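PDB 6OMZ: dihydropteroate synthase from Mycobacterium smegmatis, which probably catalyses the condensation of 4-aminobenzoate with 6-hydroxymethyl-7,8-dihydropterin diphosphate to 7,8-dihydropteroate, a late step in the biosynthesis of folate. Local coordinates for residues A[80-85]-A[106-111]; A[160-165]-A[197-202]; A[255-260]-A[274-279]. The protein carries 1 engineered substitution. All blocks are in the same frame, centred on the assembly; numbering follows the deposited sequence.

Contact 1: A[80-85]-A[106-111]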
loop_
_atom_site.group_PDB
_atom_site.type_symbol
_atom_site.label_atom_id
_atom_site.label_comp_id
_atom_site.label_asym_id
_atom_site.label_seq_id
_atom_site.Cartn_x
_atom_site.Cartn_y
_atom_site.Cartn_z
ATOM N N VAL A 80 2.515 18.234 -10.888
ATOM C CA VAL A 80 1.133 18.305 -10.424
ATOM C C VAL A 80 0.891 17.290 -9.314
ATOM O O VAL A 80 0.180 17.575 -8.341
ATOM C CB VAL A 80 0.171 18.107 -11.611
ATOM C CG1 VAL A 80 -1.272 17.956 -11.131
ATOM C CG2 VAL A 80 0.294 19.270 -12.580
ATOM N N GLU A 81 1.490 16.098 -9.427
ATOM C CA GLU A 81 1.380 15.106 -8.356
ATOM C C GLU A 81 1.879 15.675 -7.030
ATOM O O GLU A 81 1.201 15.574 -5.995
ATOM C CB GLU A 81 2.155 13.842 -8.741
ATOM C CG GLU A 81 2.031 12.669 -7.746
ATOM C CD GLU A 81 2.954 11.501 -8.113
ATOM O OE1 GLU A 81 3.681 11.613 -9.121
ATOM O OE2 GLU A 81 2.972 10.479 -7.391
ATOM N N ALA A 82 3.056 16.305 -7.048
ATOM C CA ALA A 82 3.632 16.851 -5.822
ATOM C C ALA A 82 2.788 17.998 -5.278
ATOM O O ALA A 82 2.574 18.101 -4.062
ATOM C CB ALA A 82 5.068 17.318 -6.083
ATOM N N ALA A 83 2.306 18.870 -6.164
ATOM C CA ALA A 83 1.505 20.009 -5.736
ATOM C C ALA A 83 0.209 19.562 -5.074
ATOM O O ALA A 83 -0.348 20.290 -4.244
ATOM C CB ALA A 83 1.202 20.914 -6.928
ATOM N N ARG A 84 -0.293 18.378 -5.431
ATOM C CA ARG A 84 -1.523 17.878 -4.820
ATOM C C ARG A 84 -1.276 17.255 -3.447
ATOM O O ARG A 84 -2.090 17.428 -2.529
ATOM C CB ARG A 84 -2.191 16.863 -5.753
ATOM C CG ARG A 84 -2.805 17.499 -6.996
ATOM C CD ARG A 84 -3.403 16.469 -7.942
ATOM N NE ARG A 84 -3.920 17.122 -9.143
ATOM C CZ ARG A 84 -4.603 16.515 -10.107
ATOM N NH1 ARG A 84 -4.888 15.219 -10.016
ATOM N NH2 ARG A 84 -5.006 17.213 -11.162
ATOM N N VAL A 85 -0.170 16.529 -3.283
ATOM C CA VAL A 85 0.019 15.789 -2.036
ATOM C C VAL A 85 0.644 16.659 -0.949
ATOM O O VAL A 85 0.338 16.469 0.230
ATOM C CB VAL A 85 0.847 14.505 -2.243
ATOM C CG1 VAL A 85 0.130 13.523 -3.167
ATOM C CG2 VAL A 85 2.261 14.824 -2.742
ATOM N N ALA A 106 10.862 9.981 -7.934
ATOM C CA ALA A 106 11.826 10.370 -6.911
ATOM C C ALA A 106 11.661 11.833 -6.510
ATOM O O ALA A 106 11.775 12.178 -5.325
ATOM C CB ALA A 106 13.245 10.102 -7.409
ATOM N N ASP A 107 11.397 12.710 -7.480
ATOM C CA ASP A 107 11.257 14.125 -7.158
ATOM C C ASP A 107 10.014 14.360 -6.310
ATOM O O ASP A 107 10.020 15.208 -5.404
ATOM C CB ASP A 107 11.207 14.964 -8.444
ATOM C CG ASP A 107 12.548 15.057 -9.157
ATOM O OD1 ASP A 107 13.576 14.579 -8.623
ATOM O OD2 ASP A 107 12.568 15.626 -10.272
ATOM N N VAL A 108 8.946 13.596 -6.566
ATOM C CA VAL A 108 7.742 13.695 -5.751
ATOM C C VAL A 108 8.004 13.190 -4.333
ATOM O O VAL A 108 7.598 13.826 -3.353
ATOM C CB VAL A 108 6.581 12.938 -6.424
ATOM C CG1 VAL A 108 5.367 12.923 -5.520
ATOM C CG2 VAL A 108 6.237 13.575 -7.760
ATOM N N ALA A 109 8.684 12.044 -4.200
ATOM C CA ALA A 109 9.058 11.536 -2.883
ATOM C C ALA A 109 9.849 12.579 -2.104
ATOM O O ALA A 109 9.587 12.824 -0.923
ATOM C CB ALA A 109 9.880 10.250 -3.024
ATOM N N ARG A 110 10.831 13.203 -2.759
ATOM C CA ARG A 110 11.648 14.195 -2.074
ATOM C C ARG A 110 10.797 15.359 -1.574
ATOM O O ARG A 110 10.942 15.791 -0.425
ATOM C CB ARG A 110 12.762 14.687 -3.003
ATOM C CG ARG A 110 13.836 15.475 -2.286
ATOM C CD ARG A 110 15.095 15.614 -3.127
ATOM N NE ARG A 110 14.830 16.257 -4.408
ATOM C CZ ARG A 110 15.159 15.742 -5.589
ATOM N NH1 ARG A 110 15.781 14.571 -5.657
ATOM N NH2 ARG A 110 14.877 16.407 -6.702
ATOM N N ALA A 111 9.888 15.866 -2.413
ATOM C CA ALA A 111 9.019 16.965 -1.990
ATOM C C ALA A 111 8.097 16.545 -0.849
ATOM O O ALA A 111 7.840 17.328 0.075
ATOM C CB ALA A 111 8.198 17.479 -3.176
#
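E81 sets its CG anti to the backbone N (chi1 -175°) and stays extended beyond it, which carries the carboxylate out of helix 78-93 to meet the forked end of V108 on helix 106-114. V108 answers with a chi1 of 175°: CG1 lies anti to its own N and CG2 beside that N, and both methyls reach the glutamate. The two side chains cross at about a right angle. CG2 of V108 comes to 3.5 Å from E81 OE1, while V108 CG1 lies 3.8 Å from E81 CD and also near OE2, so the valine packs against the whole carboxylate rather than one oxygen. This group is buried, yet its polar atoms are satisfied elsewhere: E81 OE2 is hydrogen-bonded to T103 OG1, and OE1 to H105 ND1. Those two bonds tie the glutamate to the residues between strand 98-102 and helix 106-114 and limit its rotation.

The helices are neighbours on the outside of a TIM barrel, each following its own parallel strand, 61-65 and 98-102. Their local axes approach to 9.2 Å and run nearly parallel, at 21°.

The helix backbones come closest at A82, whose CA lies 5.2 Å from CA of V108. The A82 methyl touches two side chains: its CB is 4.3 Å from V108 CG2, the same methyl that meets E81 OE1. One turn further along, A82 CB lies equally far, 4.3 Å, from A111 CB, a plain methyl-to-methyl contact. A111 also touches T86 of helix 78-93, continuing the same seam toward the C-terminal ends of the helices.

Contact 2: A[160-165]-A[197-202]. With PMM (pterin-6-yl-methyl-monophosphate), chain D; EDO (1,2-ethanediol), chain M; EDO (1,2-ethanediol), chain I.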
loop_
_atom_site.group_PDB
_atom_site.type_symbol
_atom_site.label_atom_id
_atom_site.label_comp_id
_atom_site.label_asym_id
_atom_site.label_seq_id
_atom_site.Cartn_x
_atom_site.Cartn_y
_atom_site.Cartn_z
ATOM N N PRO A 160 2.293 -11.644 -16.627
ATOM C CA PRO A 160 3.364 -12.431 -17.244
ATOM C C PRO A 160 3.197 -13.915 -16.940
ATOM O O PRO A 160 2.318 -14.333 -16.193
ATOM C CB PRO A 160 4.630 -11.868 -16.595
ATOM C CG PRO A 160 4.178 -11.385 -15.252
ATOM C CD PRO A 160 2.738 -10.966 -15.394
ATOM N N GLY A 161 4.041 -14.709 -17.586
ATOM C CA GLY A 161 4.097 -16.122 -17.296
ATOM C C GLY A 161 5.032 -16.403 -16.138
ATOM O O GLY A 161 6.257 -16.363 -16.294
ATOM N N TYR A 162 4.466 -16.653 -14.962
ATOM C CA TYR A 162 5.241 -17.143 -13.829
ATOM C C TYR A 162 5.324 -18.663 -13.874
ATOM O O TYR A 162 4.304 -19.334 -14.053
ATOM C CB TYR A 162 4.588 -16.737 -12.510
ATOM C CG TYR A 162 4.270 -15.267 -12.364
ATOM C CD1 TYR A 162 5.225 -14.367 -11.890
ATOM C CD2 TYR A 162 3.008 -14.783 -12.673
ATOM C CE1 TYR A 162 4.917 -13.006 -11.743
ATOM C CE2 TYR A 162 2.695 -13.439 -12.522
ATOM C CZ TYR A 162 3.651 -12.560 -12.059
ATOM O OH TYR A 162 3.320 -11.226 -11.920
ATOM N N ARG A 163 6.526 -19.210 -13.672
ATOM C CA ARG A 163 6.614 -20.640 -13.381
ATOM C C ARG A 163 6.108 -20.919 -11.970
ATOM O O ARG A 163 5.486 -21.958 -11.716
ATOM C CB ARG A 163 8.051 -21.155 -13.515
ATOM C CG ARG A 163 8.760 -20.950 -14.851
ATOM C CD ARG A 163 8.301 -21.899 -15.934
ATOM N NE ARG A 163 8.390 -23.312 -15.573
ATOM C CZ ARG A 163 8.084 -24.307 -16.400
ATOM N NH1 ARG A 163 7.695 -24.035 -17.637
ATOM N NH2 ARG A 163 8.171 -25.577 -16.002
ATOM N N ASP A 164 6.392 -20.005 -11.041
ATOM C CA ASP A 164 6.055 -20.162 -9.626
ATOM C C ASP A 164 5.921 -18.747 -9.062
ATOM O O ASP A 164 6.911 -18.144 -8.638
ATOM C CB ASP A 164 7.125 -20.969 -8.899
ATOM C CG ASP A 164 6.789 -21.222 -7.420
ATOM O OD1 ASP A 164 6.057 -20.422 -6.809
ATOM O OD2 ASP A 164 7.282 -22.235 -6.872
ATOM N N VAL A 165 4.686 -18.228 -9.053
ATOM C CA VAL A 165 4.505 -16.828 -8.672
ATOM C C VAL A 165 5.008 -16.582 -7.250
ATOM O O VAL A 165 5.558 -15.512 -6.956
ATOM C CB VAL A 165 3.035 -16.382 -8.835
ATOM C CG1 VAL A 165 2.125 -17.081 -7.817
ATOM C CG2 VAL A 165 2.926 -14.859 -8.679
ATOM N N GLY A 197 -2.652 -8.243 -7.140
ATOM C CA GLY A 197 -3.414 -7.721 -8.253
ATOM C C GLY A 197 -2.617 -6.980 -9.313
ATOM O O GLY A 197 -3.136 -6.753 -10.408
ATOM N N PHE A 198 -1.377 -6.595 -9.028
ATOM C CA PHE A 198 -0.559 -5.858 -9.992
ATOM C C PHE A 198 0.085 -6.857 -10.948
ATOM O O PHE A 198 1.075 -7.508 -10.607
ATOM C CB PHE A 198 0.490 -5.025 -9.272
ATOM C CG PHE A 198 -0.046 -3.762 -8.649
ATOM C CD1 PHE A 198 -0.614 -3.784 -7.385
ATOM C CD2 PHE A 198 0.053 -2.547 -9.320
ATOM C CE1 PHE A 198 -1.082 -2.626 -6.801
ATOM C CE2 PHE A 198 -0.410 -1.370 -8.740
ATOM C CZ PHE A 198 -0.989 -1.410 -7.477
ATOM N N ALA A 199 -0.484 -6.978 -12.153
ATOM C CA ALA A 199 -0.064 -7.980 -13.143
ATOM C C ALA A 199 -0.089 -9.376 -12.532
ATOM O O ALA A 199 0.799 -10.195 -12.754
ATOM C CB ALA A 199 1.315 -7.661 -13.736
ATOM N N LYS A 200 -1.133 -9.643 -11.755
ATOM C CA LYS A 200 -1.322 -10.919 -11.082
ATOM C C LYS A 200 -2.796 -11.289 -11.164
ATOM O O LYS A 200 -3.660 -10.410 -11.095
ATOM C CB LYS A 200 -0.872 -10.842 -9.608
ATOM C CG LYS A 200 0.645 -10.573 -9.424
ATOM C CD LYS A 200 1.001 -10.494 -7.920
ATOM C CE LYS A 200 2.476 -10.104 -7.698
ATOM N NZ LYS A 200 2.647 -8.622 -7.981
ATOM N N THR A 201 -3.083 -12.584 -11.323
ATOM C CA THR A 201 -4.462 -13.063 -11.309
ATOM C C THR A 201 -4.958 -13.256 -9.879
ATOM O O THR A 201 -4.194 -13.224 -8.910
ATOM C CB THR A 201 -4.596 -14.401 -12.039
ATOM O OG1 THR A 201 -3.948 -15.409 -11.245
ATOM C CG2 THR A 201 -3.972 -14.343 -13.432
ATOM N N ALA A 202 -6.265 -13.505 -9.758
ATOM C CA ALA A 202 -6.828 -13.845 -8.456
ATOM C C ALA A 202 -6.132 -15.060 -7.853
ATOM O O ALA A 202 -5.814 -15.075 -6.659
ATOM C CB ALA A 202 -8.327 -14.109 -8.587
HETATM N N5 PMM D . -2.203 -0.642 -4.069
HETATM C C6 PMM D . -2.452 0.542 -4.660
HETATM C C7 PMM D . -1.644 1.638 -4.413
HETATM N N8 PMM D . -0.565 1.621 -3.622
HETATM N N1 PMM D . 0.828 0.416 -2.300
HETATM C C2 PMM D . 1.182 -0.738 -1.739
HETATM N N2 PMM D . 2.311 -0.809 -1.029
HETATM N N3 PMM D . 0.454 -1.887 -1.873
HETATM C C4 PMM D . -0.710 -2.004 -2.602
HETATM O O4 PMM D . -1.318 -3.068 -2.654
HETATM C C4A PMM D . -1.133 -0.753 -3.265
HETATM C C8A PMM D . -0.316 0.428 -3.065
HETATM C C9 PMM D . -3.562 0.576 -5.670
HETATM O O10 PMM D . -4.840 0.425 -4.998
HETATM P PA PMM D . -5.826 1.610 -4.466
HETATM O O1P PMM D . -6.956 0.905 -3.810
HETATM O O2P PMM D . -5.059 2.493 -3.480
HETATM O O3P PMM D . -6.262 2.448 -5.661
HETATM C C1 EDO M . 7.759 -13.223 -19.092
HETATM O O1 EDO M . 6.587 -14.043 -19.009
HETATM C C2 EDO M . 8.079 -12.617 -17.727
HETATM O O2 EDO M . 8.743 -13.579 -16.898
HETATM C C1 EDO I . 8.002 -22.623 -3.072
HETATM O O1 EDO I . 8.950 -22.565 -4.140
HETATM C C2 EDO I . 6.818 -21.737 -3.432
HETATM O O2 EDO I . 5.949 -22.426 -4.341
HETATM O O HOH W 1 3.690 -8.664 -11.113
#
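Y162 sends its hydroxyl across to the backbone oxygen of A199, a residue that, although not a glycine, adopts a left-handed backbone conformation with a positive phi of 54°. The contact joins two loops that follow strands 143-146 and 190-193 of the TIM barrel, at the C-terminal end of the strands, where the pterin pocket lies. Y162 OH donates to A199 O over 2.8 Å, the carbonyl oxygen lying at the edge of the ring in its plane. The hydroxyl in turn stands 34° out of the carbonyl plane of A199. It is gripped from a second direction by a water, which donates to Y162 OH over 2.7 Å and also donates to F198 O, so the phenol and two consecutive carbonyls of the 197-202 loop are laced together.

V165, at the start of helix 165-182, puts CG2 3.8 Å above the centre of one face of the Y162 ring, and H204 of helix 202-210 meets the ring edge-to-face. Beside the hydroxyl, P160 CD rests 3.4 Å from A199 O.

K200 crosses Y162 at about a right angle and lays its CG 3.7 Å from Y162 OH. The rest of its chain is extended until the last torsion, which bends the amine back (chi4 75°). NZ donates to F198 O over a long 3.3 Å, on a lone pair in the carbonyl plane; the stronger partner is G195 O, and H147 ND1 is bonded as well. These bonds probably steady the carbonyl of F198 itself, while the F198 ring leads away into the pocket: its CE1 reaches N5 of the bound pterin-6-yl-methyl-monophosphate at 3.6 Å, the pterin nitrogen lying in the plane of the F198 ring.

Contact 3: A[255-260]-A[274-279]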
loop_
_atom_site.group_PDB
_atom_site.type_symbol
_atom_site.label_atom_id
_atom_site.label_comp_id
_atom_site.label_asym_id
_atom_site.label_seq_id
_atom_site.Cartn_x
_atom_site.Cartn_y
_atom_site.Cartn_z
ATOM N N VAL A 255 -11.343 -9.303 6.762
ATOM C CA VAL A 255 -10.919 -10.663 7.088
ATOM C C VAL A 255 -9.472 -10.890 6.658
ATOM O O VAL A 255 -8.686 -11.512 7.384
ATOM C CB VAL A 255 -11.878 -11.692 6.457
ATOM C CG1 VAL A 255 -11.361 -13.113 6.685
ATOM C CG2 VAL A 255 -13.275 -11.528 7.050
ATOM N N ILE A 256 -9.086 -10.378 5.485
ATOM C CA ILE A 256 -7.693 -10.487 5.068
ATOM C C ILE A 256 -6.773 -9.779 6.062
ATOM O O ILE A 256 -5.692 -10.281 6.383
ATOM C CB ILE A 256 -7.530 -9.953 3.634
ATOM C CG1 ILE A 256 -8.093 -11.001 2.660
ATOM C CG2 ILE A 256 -6.061 -9.620 3.325
ATOM C CD1 ILE A 256 -8.079 -10.585 1.204
ATOM N N SER A 257 -7.191 -8.621 6.587
ATOM C CA SER A 257 -6.363 -7.965 7.604
ATOM C C SER A 257 -6.114 -8.892 8.791
ATOM O O SER A 257 -4.985 -8.989 9.288
ATOM C CB SER A 257 -7.010 -6.666 8.079
ATOM O OG SER A 257 -6.990 -5.669 7.069
ATOM N N VAL A 258 -7.149 -9.607 9.233
ATOM C CA VAL A 258 -7.011 -10.516 10.371
ATOM C C VAL A 258 -6.086 -11.684 10.032
ATOM O O VAL A 258 -5.210 -12.053 10.825
ATOM C CB VAL A 258 -8.398 -10.997 10.827
ATOM C CG1 VAL A 258 -8.273 -12.245 11.721
ATOM C CG2 VAL A 258 -9.083 -9.887 11.585
ATOM N N LEU A 259 -6.281 -12.306 8.863
ATOM C CA LEU A 259 -5.442 -13.449 8.508
ATOM C C LEU A 259 -4.009 -13.002 8.253
ATOM O O LEU A 259 -3.057 -13.699 8.624
ATOM C CB LEU A 259 -6.020 -14.174 7.288
ATOM C CG LEU A 259 -7.362 -14.889 7.517
ATOM C CD1 LEU A 259 -7.905 -15.475 6.224
ATOM C CD2 LEU A 259 -7.226 -15.990 8.569
ATOM N N ALA A 260 -3.838 -11.826 7.645
ATOM C CA ALA A 260 -2.494 -11.278 7.492
ATOM C C ALA A 260 -1.840 -11.036 8.846
ATOM O O ALA A 260 -0.665 -11.370 9.045
ATOM C CB ALA A 260 -2.547 -9.984 6.686
ATOM N N GLN A 274 -11.889 1.691 9.728
ATOM C CA GLN A 274 -12.779 1.239 10.792
ATOM C C GLN A 274 -13.059 -0.258 10.695
ATOM O O GLN A 274 -13.058 -0.964 11.710
ATOM C CB GLN A 274 -14.082 2.027 10.753
ATOM C CG GLN A 274 -15.054 1.573 11.843
ATOM C CD GLN A 274 -16.341 2.379 11.858
ATOM O OE1 GLN A 274 -17.357 1.968 11.295
ATOM N NE2 GLN A 274 -16.301 3.528 12.507
ATOM N N ALA A 275 -13.285 -0.767 9.487
ATOM C CA ALA A 275 -13.617 -2.184 9.359
ATOM C C ALA A 275 -12.433 -3.072 9.725
ATOM O O ALA A 275 -12.603 -4.084 10.416
ATOM C CB ALA A 275 -14.113 -2.481 7.943
ATOM N N SER A 276 -11.223 -2.715 9.285
ATOM C CA SER A 276 -10.070 -3.536 9.642
ATOM C C SER A 276 -9.710 -3.388 11.116
ATOM O O SER A 276 -9.267 -4.360 11.737
ATOM C CB SER A 276 -8.873 -3.189 8.757
ATOM O OG SER A 276 -8.931 -3.900 7.524
ATOM N N VAL A 277 -9.894 -2.195 11.691
ATOM C CA VAL A 277 -9.639 -2.026 13.120
ATOM C C VAL A 277 -10.651 -2.828 13.936
ATOM O O VAL A 277 -10.284 -3.498 14.908
ATOM C CB VAL A 277 -9.634 -0.533 13.498
ATOM C CG1 VAL A 277 -9.592 -0.359 15.021
ATOM C CG2 VAL A 277 -8.431 0.157 12.878
ATOM N N ASP A 278 -11.927 -2.810 13.530
ATOM C CA ASP A 278 -12.930 -3.672 14.163
ATOM C C ASP A 278 -12.474 -5.128 14.144
ATOM O O ASP A 278 -12.581 -5.852 15.140
ATOM C CB ASP A 278 -14.278 -3.576 13.429
ATOM C CG ASP A 278 -15.014 -2.264 13.631
ATOM O OD1 ASP A 278 -14.561 -1.362 14.378
ATOM O OD2 ASP A 278 -16.107 -2.153 13.018
ATOM N N ALA A 279 -12.019 -5.589 12.981
ATOM C CA ALA A 279 -11.639 -6.987 12.820
ATOM C C ALA A 279 -10.436 -7.337 13.685
ATOM O O ALA A 279 -10.390 -8.412 14.299
ATOM C CB ALA A 279 -11.348 -7.263 11.346
#
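S257 and S276 meet hydroxyl to hydroxyl, OG to OG at 2.7 Å, in a hydrogen bond for which either could be the donor. Both serines take the same conformation, with OG anti to the carbonyl carbon and beside the backbone N; chi1 is -69° in S257 and has swung to -84° in S276. From S257 the side chain starts directly toward the other helix, whereas the first side-chain bond of S276 leaves its helix at a tangent to the partner, and chi1 then turns OG to S257. S257 CB also packs against the S276 hydroxyl, 3.4 Å from its OG. Both residues are buried, and this bond pairs their hydroxyls where S257 also touches V268 and V270 of strand 267-270, and S276 touches V270.

On the outer side of the seam, V258 works with a single branch. Its chi1 of 163° keeps CG1 anti to the backbone N and places CG2 beside that N, facing A279. The fit is tight: V258 CG2 lies 3.5 Å from A279 CB, closer than usual for two methyl carbons, and 3.4 Å from the carbonyl oxygen of A279. The contact thus has a polar pair facing the strand and an apolar one further out. Helix 250-262 and helix 273-287 flank strand 267-270 and lie side by side in the helical layer around the sheet, an arrangement characteristic of the TIM barrel.

How the contacts relate
The contacts follow one another along the chain, each closing before the next opens, and all belong to one TIM barrel. Contacts 1 and 3 join neighbouring helices of the outer layer, 78-93 with 106-114 and 250-262 with 273-287; their centres lie 31 Å apart, on opposite sides of the centre of the chain. Contact 2 joins loops beyond strands 143-146 and 190-193, its centre 30 Å from that of contact 1 and 25 Å from that of contact 3. None touches another; the nearest atoms of contacts 2 and 3 are about 9 Å apart. Contact 2 alone includes a residue of the ligand pocket, F198, whereas the other two pack the surrounding shell.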